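Side-chain contacts in type 2A phosphatase-associated protein 42 (Saccharomyces cerevisiae, PDB 2V0P), which inhibits the PP2A-like phosphatase SIT4, associates with PP2A catalytic subunits and takes part in negative regulation of the TOR signaling pathway: residues 45-49 against 50-54; 75-78 against 79-83; 107-110 against 111-115; 67-70 against 71-74. All coordinates share one frame; numbering follows the deposited sequence.

Interaction 1: 45-49 against 50-54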
loop_
_atom_site.group_PDB
_atom_site.type_symbol
_atom_site.label_atom_id
_atom_site.label_comp_id
_atom_site.label_asym_id
_atom_site.label_seq_id
_atom_site.Cartn_x
_atom_site.Cartn_y
_atom_site.Cartn_z
ATOM N N LEU A 45 -4.560 -30.151 16.890
ATOM C CA LEU A 45 -3.233 -30.404 17.508
ATOM C C LEU A 45 -2.887 -29.430 18.610
ATOM O O LEU A 45 -2.469 -29.846 19.749
ATOM C CB LEU A 45 -2.178 -30.503 16.436
ATOM C CG LEU A 45 -0.759 -30.893 16.774
ATOM C CD1 LEU A 45 -0.763 -32.285 17.424
ATOM C CD2 LEU A 45 0.067 -30.873 15.512
ATOM N N LYS A 46 -3.161 -28.146 18.357
ATOM C CA LYS A 46 -3.055 -27.179 19.386
ATOM C C LYS A 46 -3.837 -27.541 20.635
ATOM O O LYS A 46 -3.307 -27.457 21.723
ATOM C CB LYS A 46 -3.483 -25.810 18.886
ATOM C CG LYS A 46 -3.338 -24.778 19.933
ATOM C CD LYS A 46 -3.384 -23.388 19.378
ATOM C CE LYS A 46 -3.627 -22.409 20.511
ATOM N NZ LYS A 46 -3.280 -21.017 20.092
ATOM N N THR A 47 -5.108 -27.910 20.480
ATOM C CA THR A 47 -5.941 -28.380 21.599
ATOM C C THR A 47 -5.328 -29.592 22.355
ATOM O O THR A 47 -5.214 -29.600 23.581
ATOM C CB THR A 47 -7.386 -28.675 21.089
ATOM O OG1 THR A 47 -7.956 -27.442 20.650
ATOM C CG2 THR A 47 -8.267 -29.239 22.194
ATOM N N ALA A 48 -4.917 -30.587 21.592
ATOM C CA ALA A 48 -4.246 -31.756 22.096
ATOM C C ALA A 48 -2.986 -31.391 22.921
ATOM O O ALA A 48 -2.855 -31.848 24.076
ATOM C CB ALA A 48 -3.933 -32.713 20.970
ATOM N N ILE A 49 -2.085 -30.613 22.350
ATOM C CA ILE A 49 -0.839 -30.194 23.007
ATOM C C ILE A 49 -1.045 -29.161 24.106
ATOM O O ILE A 49 -0.688 -29.429 25.222
ATOM C CB ILE A 49 0.236 -29.684 22.007
ATOM C CG1 ILE A 49 0.521 -30.706 20.905
ATOM C CG2 ILE A 49 1.527 -29.303 22.729
ATOM C CD1 ILE A 49 1.077 -30.049 19.666
ATOM N N PHE A 50 -1.567 -27.975 23.801
ATOM C CA PHE A 50 -1.773 -26.930 24.785
ATOM C C PHE A 50 -2.899 -27.210 25.825
ATOM O O PHE A 50 -2.689 -26.975 27.001
ATOM C CB PHE A 50 -2.077 -25.583 24.113
ATOM C CG PHE A 50 -0.966 -25.043 23.246
ATOM C CD1 PHE A 50 -0.415 -25.805 22.247
ATOM C CD2 PHE A 50 -0.558 -23.728 23.375
ATOM C CE1 PHE A 50 0.588 -25.303 21.419
ATOM C CE2 PHE A 50 0.423 -23.205 22.547
ATOM C CZ PHE A 50 1.007 -23.991 21.584
ATOM N N ASP A 51 -4.078 -27.679 25.408
ATOM C CA ASP A 51 -5.194 -27.881 26.358
ATOM C C ASP A 51 -5.163 -29.208 27.129
ATOM O O ASP A 51 -5.295 -29.241 28.373
ATOM C CB ASP A 51 -6.553 -27.748 25.648
ATOM C CG ASP A 51 -6.900 -26.314 25.285
ATOM O OD1 ASP A 51 -6.005 -25.441 25.325
ATOM O OD2 ASP A 51 -8.084 -26.064 24.953
ATOM N N ARG A 52 -5.004 -30.302 26.388
ATOM C CA ARG A 52 -5.248 -31.638 26.922
ATOM C C ARG A 52 -4.030 -32.320 27.546
ATOM O O ARG A 52 -4.161 -33.002 28.568
ATOM C CB ARG A 52 -5.912 -32.520 25.862
ATOM C CG ARG A 52 -7.244 -31.948 25.370
ATOM C CD ARG A 52 -8.267 -33.040 25.128
ATOM N NE ARG A 52 -9.444 -32.560 24.394
ATOM C CZ ARG A 52 -9.508 -32.446 23.068
ATOM N NH1 ARG A 52 -8.452 -32.758 22.313
ATOM N NH2 ARG A 52 -10.624 -32.006 22.493
ATOM N N LEU A 53 -2.868 -32.159 26.926
ATOM C CA LEU A 53 -1.570 -32.478 27.562
ATOM C C LEU A 53 -1.147 -31.293 28.391
ATOM O O LEU A 53 -0.378 -31.437 29.351
ATOM C CB LEU A 53 -0.477 -32.778 26.531
ATOM C CG LEU A 53 -0.594 -34.034 25.652
ATOM C CD1 LEU A 53 0.612 -34.145 24.749
ATOM C CD2 LEU A 53 -0.744 -35.307 26.474
ATOM N N ALA A 54 -1.666 -30.126 28.005
ATOM C CA ALA A 54 -1.408 -28.840 28.639
ATOM C C ALA A 54 0.082 -28.495 28.838
ATOM O O ALA A 54 0.508 -28.146 29.940
ATOM C CB ALA A 54 -2.204 -28.705 29.920
#
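Lys46 CG sits over one face of the Phe50 ring, 4.2 Å from the ring centroid and shifted toward the rim. This is a CH-pi contact. Ile49 CB packs 3.9 Å from Phe50 CD1. The second flat group is the Arg52 guanidinium. Thr47 CG2 lies over one of its faces, 3.5 Å from Arg52 CZ, again shifted toward the rim. A chi1 of -178° sets Lys46 CG beside its own carbonyl carbon, and the extended chain beyond it stays over that face of Phe50. Lys46 NZ makes a salt bridge with Asp76 on helix 75-83, and its long approach to the ring is at most weakly attractive. All this happens toward the C-terminal end of helix 29-52, in the N-terminal, TPR-like domain of the protein. The backbone here widens from alpha to pi spacing. Phe50 N binds Lys46 O at 2.8 Å in the usual alpha pattern. Thr47 O then takes two donors: Arg52 N at 2.9 Å, five residues on, and Asp51 N, whose bond is weak. Leu53 N reaches Ala48 O at 2.9 Å, also five residues back. Ala54 leaves helical geometry with a positive phi of 51°.

Interaction 2: 75-78 against 79-83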
loop_
_atom_site.group_PDB
_atom_site.type_symbol
_atom_site.label_atom_id
_atom_site.label_comp_id
_atom_site.label_asym_id
_atom_site.label_seq_id
_atom_site.Cartn_x
_atom_site.Cartn_y
_atom_site.Cartn_z
ATOM N N VAL A 75 3.204 -23.807 16.713
ATOM C CA VAL A 75 1.881 -24.121 16.210
ATOM C C VAL A 75 1.128 -22.814 15.781
ATOM O O VAL A 75 0.634 -22.765 14.738
ATOM C CB VAL A 75 1.001 -24.947 17.140
ATOM C CG1 VAL A 75 1.711 -26.210 17.641
ATOM C CG2 VAL A 75 0.449 -24.173 18.256
ATOM N N ASP A 76 1.125 -21.774 16.586
ATOM C CA ASP A 76 0.478 -20.546 16.164
ATOM C C ASP A 76 1.145 -19.887 14.951
ATOM O O ASP A 76 0.435 -19.229 14.162
ATOM C CB ASP A 76 0.392 -19.582 17.300
ATOM C CG ASP A 76 -0.464 -20.091 18.415
ATOM O OD1 ASP A 76 -1.594 -20.511 18.115
ATOM O OD2 ASP A 76 0.013 -20.066 19.574
ATOM N N TYR A 77 2.482 -20.037 14.794
ATOM C CA TYR A 77 3.149 -19.519 13.656
ATOM C C TYR A 77 2.566 -20.184 12.381
ATOM O O TYR A 77 2.237 -19.494 11.418
ATOM C CB TYR A 77 4.656 -19.702 13.706
ATOM C CG TYR A 77 5.442 -19.396 12.459
ATOM C CD1 TYR A 77 5.661 -18.048 11.998
ATOM C CD2 TYR A 77 6.019 -20.420 11.721
ATOM C CE1 TYR A 77 6.405 -17.814 10.859
ATOM C CE2 TYR A 77 6.758 -20.145 10.622
ATOM C CZ TYR A 77 6.928 -18.791 10.205
ATOM O OH TYR A 77 7.646 -18.549 9.129
ATOM N N TYR A 78 2.445 -21.514 12.419
ATOM C CA TYR A 78 2.033 -22.251 11.289
ATOM C C TYR A 78 0.505 -21.947 10.986
ATOM O O TYR A 78 0.121 -21.933 9.860
ATOM C CB TYR A 78 2.330 -23.757 11.506
ATOM C CG TYR A 78 3.741 -24.092 11.105
ATOM C CD1 TYR A 78 4.715 -24.304 12.036
ATOM C CD2 TYR A 78 4.101 -24.103 9.765
ATOM C CE1 TYR A 78 5.980 -24.584 11.671
ATOM C CE2 TYR A 78 5.394 -24.357 9.377
ATOM C CZ TYR A 78 6.325 -24.603 10.347
ATOM O OH TYR A 78 7.615 -24.885 9.991
ATOM N N LEU A 79 -0.299 -21.740 12.006
ATOM C CA LEU A 79 -1.672 -21.346 11.840
ATOM C C LEU A 79 -1.700 -19.966 11.133
ATOM O O LEU A 79 -2.439 -19.785 10.204
ATOM C CB LEU A 79 -2.436 -21.339 13.160
ATOM C CG LEU A 79 -2.932 -22.654 13.852
ATOM C CD1 LEU A 79 -3.545 -22.266 15.104
ATOM C CD2 LEU A 79 -3.909 -23.431 13.042
ATOM N N GLY A 80 -0.862 -19.039 11.582
ATOM C CA GLY A 80 -0.660 -17.755 10.879
ATOM C C GLY A 80 -0.435 -17.875 9.400
ATOM O O GLY A 80 -1.128 -17.239 8.616
ATOM N N LEU A 81 0.513 -18.690 9.030
ATOM C CA LEU A 81 0.887 -18.923 7.681
ATOM C C LEU A 81 -0.256 -19.594 6.845
ATOM O O LEU A 81 -0.512 -19.225 5.687
ATOM C CB LEU A 81 2.115 -19.767 7.634
ATOM C CG LEU A 81 3.444 -19.228 8.105
ATOM C CD1 LEU A 81 4.420 -20.336 7.969
ATOM C CD2 LEU A 81 3.844 -18.000 7.257
ATOM N N LEU A 82 -0.919 -20.571 7.438
ATOM C CA LEU A 82 -1.957 -21.281 6.704
ATOM C C LEU A 82 -3.201 -20.443 6.515
ATOM O O LEU A 82 -3.719 -20.420 5.434
ATOM C CB LEU A 82 -2.328 -22.595 7.431
ATOM C CG LEU A 82 -1.180 -23.596 7.563
ATOM C CD1 LEU A 82 -1.563 -24.566 8.676
ATOM C CD2 LEU A 82 -0.990 -24.350 6.386
ATOM N N ILE A 83 -3.673 -19.803 7.572
ATOM C CA ILE A 83 -4.847 -18.991 7.540
ATOM C C ILE A 83 -4.710 -17.808 6.546
ATOM O O ILE A 83 -5.614 -17.515 5.837
ATOM C CB ILE A 83 -5.223 -18.482 8.927
ATOM C CG1 ILE A 83 -5.550 -19.672 9.856
ATOM C CG2 ILE A 83 -6.499 -17.587 8.842
ATOM C CD1 ILE A 83 -5.845 -19.314 11.150
#
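Leu81 packs on Tyr77 one turn back along helix 75-83. The main contact is apolar. Leu81 CG stands over one face of the Tyr77 ring, 4.2 Å from its centroid and 15° off the normal, a CH-pi contact. Leu81 CD1 reaches Tyr77 CE2 at 3.5 Å. The same methyl meets the Tyr78 ring obliquely, 4.2 Å from CD2. A chi1 of 170° swings the Tyr77 ring to the carbonyl side, toward Leu81. The backbone bonds are those of a regular alpha helix. Gly80 N to Asp76 O is 2.9 Å, and Leu82 N to Tyr78 O is 3.0 Å. The polar ends have outside partners: Tyr77 OH is hydrogen-bonded to Asp214 on helix 199-231, and Asp76 OD1 pairs with Lys46 on helix 29-52. With an alanine in place of Tyr77, Leu81 would probably lose the ring face under its CG, and Asp214 its hydroxyl partner. The helix lies in the core of the TPR-like domain, between other helices. Its contact chemistry is split: one face of Tyr77 takes the Leu81 hydrocarbon, while its OH and Asp76 OD1 are paired with neighbouring helices.

Interaction 3: 107-110 against 111-115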
loop_
_atom_site.group_PDB
_atom_site.type_symbol
_atom_site.label_atom_id
_atom_site.label_comp_id
_atom_site.label_asym_id
_atom_site.label_seq_id
_atom_site.Cartn_x
_atom_site.Cartn_y
_atom_site.Cartn_z
ATOM N N SER A 107 -5.201 -14.704 10.745
ATOM C CA SER A 107 -3.788 -14.914 10.526
ATOM C C SER A 107 -2.913 -14.055 11.474
ATOM O O SER A 107 -2.106 -14.598 12.213
ATOM C CB SER A 107 -3.422 -14.641 9.069
ATOM O OG SER A 107 -2.023 -14.644 8.911
ATOM N N VAL A 108 -3.110 -12.719 11.442
ATOM C CA VAL A 108 -2.461 -11.804 12.340
ATOM C C VAL A 108 -2.659 -12.147 13.827
ATOM O O VAL A 108 -1.680 -12.135 14.572
ATOM C CB VAL A 108 -2.764 -10.329 12.006
ATOM C CG1 VAL A 108 -2.200 -9.404 13.054
ATOM C CG2 VAL A 108 -2.238 -9.983 10.562
ATOM N N GLU A 109 -3.888 -12.508 14.249
ATOM C CA GLU A 109 -4.102 -12.921 15.609
ATOM C C GLU A 109 -3.190 -14.129 15.951
ATOM O O GLU A 109 -2.567 -14.087 16.993
ATOM C CB GLU A 109 -5.551 -13.251 15.893
ATOM C CG GLU A 109 -5.904 -13.352 17.327
ATOM C CD GLU A 109 -7.409 -13.314 17.550
ATOM O OE1 GLU A 109 -8.130 -12.719 16.703
ATOM O OE2 GLU A 109 -7.874 -13.865 18.583
ATOM N N SER A 110 -3.162 -15.147 15.104
ATOM C CA SER A 110 -2.327 -16.309 15.332
ATOM C C SER A 110 -0.857 -15.895 15.438
ATOM O O SER A 110 -0.142 -16.357 16.316
ATOM C CB SER A 110 -2.471 -17.381 14.267
ATOM O OG SER A 110 -3.659 -18.067 14.414
ATOM N N PHE A 111 -0.422 -15.058 14.520
ATOM C CA PHE A 111 0.962 -14.552 14.538
ATOM C C PHE A 111 1.257 -13.873 15.861
ATOM O O PHE A 111 2.313 -14.069 16.407
ATOM C CB PHE A 111 1.225 -13.621 13.326
ATOM C CG PHE A 111 1.525 -14.347 12.049
ATOM C CD1 PHE A 111 2.560 -15.270 11.982
ATOM C CD2 PHE A 111 0.824 -14.044 10.877
ATOM C CE1 PHE A 111 2.851 -15.950 10.827
ATOM C CE2 PHE A 111 1.098 -14.720 9.715
ATOM C CZ PHE A 111 2.139 -15.702 9.677
ATOM N N ILE A 112 0.316 -13.091 16.382
ATOM C CA ILE A 112 0.510 -12.399 17.650
ATOM C C ILE A 112 0.510 -13.338 18.905
ATOM O O ILE A 112 1.326 -13.204 19.811
ATOM C CB ILE A 112 -0.417 -11.159 17.757
ATOM C CG1 ILE A 112 -0.061 -10.172 16.598
ATOM C CG2 ILE A 112 -0.281 -10.496 19.092
ATOM C CD1 ILE A 112 -0.871 -8.905 16.589
ATOM N N ASN A 113 -0.401 -14.299 18.892
ATOM C CA ASN A 113 -0.377 -15.441 19.809
ATOM C C ASN A 113 1.018 -16.082 19.882
ATOM O O ASN A 113 1.538 -16.202 20.938
ATOM C CB ASN A 113 -1.436 -16.465 19.357
ATOM C CG ASN A 113 -2.831 -16.005 19.628
ATOM O OD1 ASN A 113 -3.019 -15.018 20.282
ATOM N ND2 ASN A 113 -3.840 -16.757 19.150
ATOM N N PHE A 114 1.619 -16.402 18.736
ATOM C CA PHE A 114 2.921 -16.985 18.631
ATOM C C PHE A 114 3.996 -16.101 19.345
ATOM O O PHE A 114 4.685 -16.596 20.125
ATOM C CB PHE A 114 3.268 -17.250 17.190
ATOM C CG PHE A 114 4.695 -17.689 16.944
ATOM C CD1 PHE A 114 5.220 -18.862 17.543
ATOM C CD2 PHE A 114 5.505 -16.971 16.082
ATOM C CE1 PHE A 114 6.521 -19.256 17.321
ATOM C CE2 PHE A 114 6.858 -17.413 15.815
ATOM C CZ PHE A 114 7.356 -18.561 16.471
ATOM N N LEU A 115 4.068 -14.800 19.058
ATOM C CA LEU A 115 5.045 -13.916 19.659
ATOM C C LEU A 115 4.793 -13.760 21.133
ATOM O O LEU A 115 5.717 -13.709 21.933
ATOM C CB LEU A 115 5.070 -12.510 18.949
ATOM C CG LEU A 115 5.323 -12.532 17.449
ATOM C CD1 LEU A 115 5.247 -11.094 16.837
ATOM C CD2 LEU A 115 6.594 -13.202 16.983
HETATM O O HOH W 1 -3.460 -19.025 17.184
#
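Ser107 meets Phe111 one turn further along helix 93-120, an inner helix of the TPR-like domain. Ser107 OG approaches the ring obliquely, 3.2 Å from Phe111 CE2. Its chi1 of 171° places OG beside its own carbonyl carbon, on the side where the Phe111 ring lies. The same hydroxyl is hydrogen-bonded to Gly80 O on helix 75-83. The backbones join as well: Phe111 N binds Ser107 O at 2.9 Å. Beyond this turn, the Phe111 ring packs on Tyr77 and Leu81 of helix 75-83 and on Thr215 and Ile219 of helix 199-231.

Val108 pairs with Ile112. The two side chains lie alongside each other and point the same way, with Val108 CG1 3.8 Å from Ile112 CD1.

Glu109 contributes mainly its carbonyl. Asn113 N binds Glu109 O at 2.9 Å in an almost straight bond, with an N-H...O angle of 178°. The Asn113 amide oxygen, OD1, accepts a hydrogen bond from Arg138 NH1, so the amide has a partner on both of its polar atoms once its nitrogen is counted.

Ser110 supplies the link to that nitrogen. Its carbonyl O takes Phe114 N at 3.0 Å, and its hydroxyl meets an ordered water. Ser110 OG is 2.9 Å from this water, and Asn113 ND2 donates to the same water at 3.0 Å.

Interaction 4: 67-70 against 71-74; sequences TASI and KFLA
Lys71 folds back over the preceding turn and donates from NZ to Ala68 O at 2.6 Å. Its chain is bent twice to do so. A nearly eclipsed chi3 of 11° curls CE and NZ back toward Ala68 O, with NZ only slightly tilted from the carbonyl plane, and CE comes within 3.6 Å of Ala68 O. NZ is also hydrogen-bonded to Thr5 on helix 4-19. A methionine in place of Lys71 would probably leave Ala68 O without its ammonium partner and break the tie to Thr5. Ile70 takes part mainly through its backbone: Leu73 N binds Ile70 O at 3.1 Å, from well above the carbonyl plane. The Ile70 side chain packs against Tyr204 and Leu208 of helix 199-231. Ala68 lies on the more open side, and its carbonyl oxygen also sits over one face of the Phe72 ring, 4.0 Å from CE2. Ser69 CB approaches the same ring at CD2, also at 4.0 Å. Ser69 O accepts Phe72 N at 3.3 Å, again from above its plane. Ile70 N likewise bonds three residues back, to Thr67 O. Such repeated bonds to the third residue back are the pattern of 3-10 turns, here on the chain that leads into helix 75-83 of the TPR-like domain.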
loop_
_atom_site.group_PDB
_atom_site.type_symbol
_atom_site.label_atom_id
_atom_site.label_comp_id
_atom_site.label_asym_id
_atom_site.label_seq_id
_atom_site.Cartn_x
_atom_site.Cartn_y
_atom_site.Cartn_z
ATOM N N THR A 67 13.234 -31.418 24.532
ATOM C CA THR A 67 13.739 -30.897 23.250
ATOM C C THR A 67 12.721 -31.040 22.140
ATOM O O THR A 67 12.507 -30.132 21.389
ATOM C CB THR A 67 15.135 -31.490 22.891
ATOM O OG1 THR A 67 16.079 -30.952 23.791
ATOM C CG2 THR A 67 15.574 -31.106 21.469
ATOM N N ALA A 68 12.075 -32.196 22.049
ATOM C CA ALA A 68 11.179 -32.447 20.978
ATOM C C ALA A 68 9.862 -31.645 21.096
ATOM O O ALA A 68 9.206 -31.523 20.148
ATOM C CB ALA A 68 10.945 -33.920 20.817
ATOM N N SER A 69 9.544 -31.103 22.264
ATOM C CA SER A 69 8.389 -30.302 22.544
ATOM C C SER A 69 8.574 -28.811 22.075
ATOM O O SER A 69 7.643 -28.040 22.056
ATOM C CB SER A 69 8.083 -30.294 24.028
ATOM O OG SER A 69 7.707 -31.595 24.540
ATOM N N ILE A 70 9.795 -28.443 21.763
ATOM C CA ILE A 70 10.136 -27.051 21.524
ATOM C C ILE A 70 9.435 -26.678 20.180
ATOM O O ILE A 70 8.969 -25.582 20.070
ATOM C CB ILE A 70 11.638 -26.874 21.451
ATOM C CG1 ILE A 70 12.261 -26.998 22.865
ATOM C CG2 ILE A 70 12.017 -25.527 20.795
ATOM C CD1 ILE A 70 13.748 -26.786 22.872
ATOM N N LYS A 71 9.406 -27.606 19.233
ATOM C CA LYS A 71 8.753 -27.499 17.925
ATOM C C LYS A 71 7.359 -26.873 18.044
ATOM O O LYS A 71 6.980 -26.087 17.251
ATOM C CB LYS A 71 8.507 -28.898 17.342
ATOM C CG LYS A 71 9.579 -29.409 16.420
ATOM C CD LYS A 71 9.487 -30.949 16.174
ATOM C CE LYS A 71 8.200 -31.650 16.680
ATOM N NZ LYS A 71 8.521 -32.618 17.851
ATOM N N PHE A 72 6.622 -27.301 19.059
ATOM C CA PHE A 72 5.228 -26.993 19.251
ATOM C C PHE A 72 4.967 -25.538 19.593
ATOM O O PHE A 72 3.867 -25.111 19.508
ATOM C CB PHE A 72 4.661 -27.826 20.394
ATOM C CG PHE A 72 4.778 -29.328 20.179
ATOM C CD1 PHE A 72 4.527 -29.888 18.947
ATOM C CD2 PHE A 72 5.180 -30.149 21.214
ATOM C CE1 PHE A 72 4.670 -31.257 18.742
ATOM C CE2 PHE A 72 5.291 -31.528 21.041
ATOM C CZ PHE A 72 5.047 -32.076 19.800
ATOM N N LEU A 73 5.937 -24.836 20.117
ATOM C CA LEU A 73 5.767 -23.436 20.418
ATOM C C LEU A 73 5.451 -22.742 19.042
ATOM O O LEU A 73 4.923 -21.631 18.995
ATOM C CB LEU A 73 7.083 -22.889 20.988
ATOM C CG LEU A 73 7.434 -23.234 22.455
ATOM C CD1 LEU A 73 8.804 -22.709 22.868
ATOM C CD2 LEU A 73 6.372 -22.732 23.434
ATOM N N ALA A 74 5.808 -23.383 17.959
ATOM C CA ALA A 74 5.454 -22.812 16.581
ATOM C C ALA A 74 4.048 -23.119 15.977
ATOM O O ALA A 74 3.745 -22.710 14.827
ATOM C CB ALA A 74 6.463 -23.113 15.628
#

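Interactions 1, 4, 2 and 3 follow one another along the chain and lie within one TPR-like domain. Interaction 1 is tied to interaction 2 by the salt bridge Lys46 NZ to Asp76 OD1 (2.6 Å) and by Phe50 CE1 against Val75 CG2 (3.4 Å). Interaction 4 runs straight on into interaction 2. It also touches interaction 1, where Ile49 CD1 meets Phe72 CD1 at 3.5 Å. Interactions 2 and 3 have centres about 8 Å apart and share the probable hydrogen bond Gly80 O to Ser107 OG (2.8 Å). Phe114 of interaction 3 packs on Ala74 of interaction 4. A zinc ion lies about 6 Å from the Val108 side chain of interaction 3.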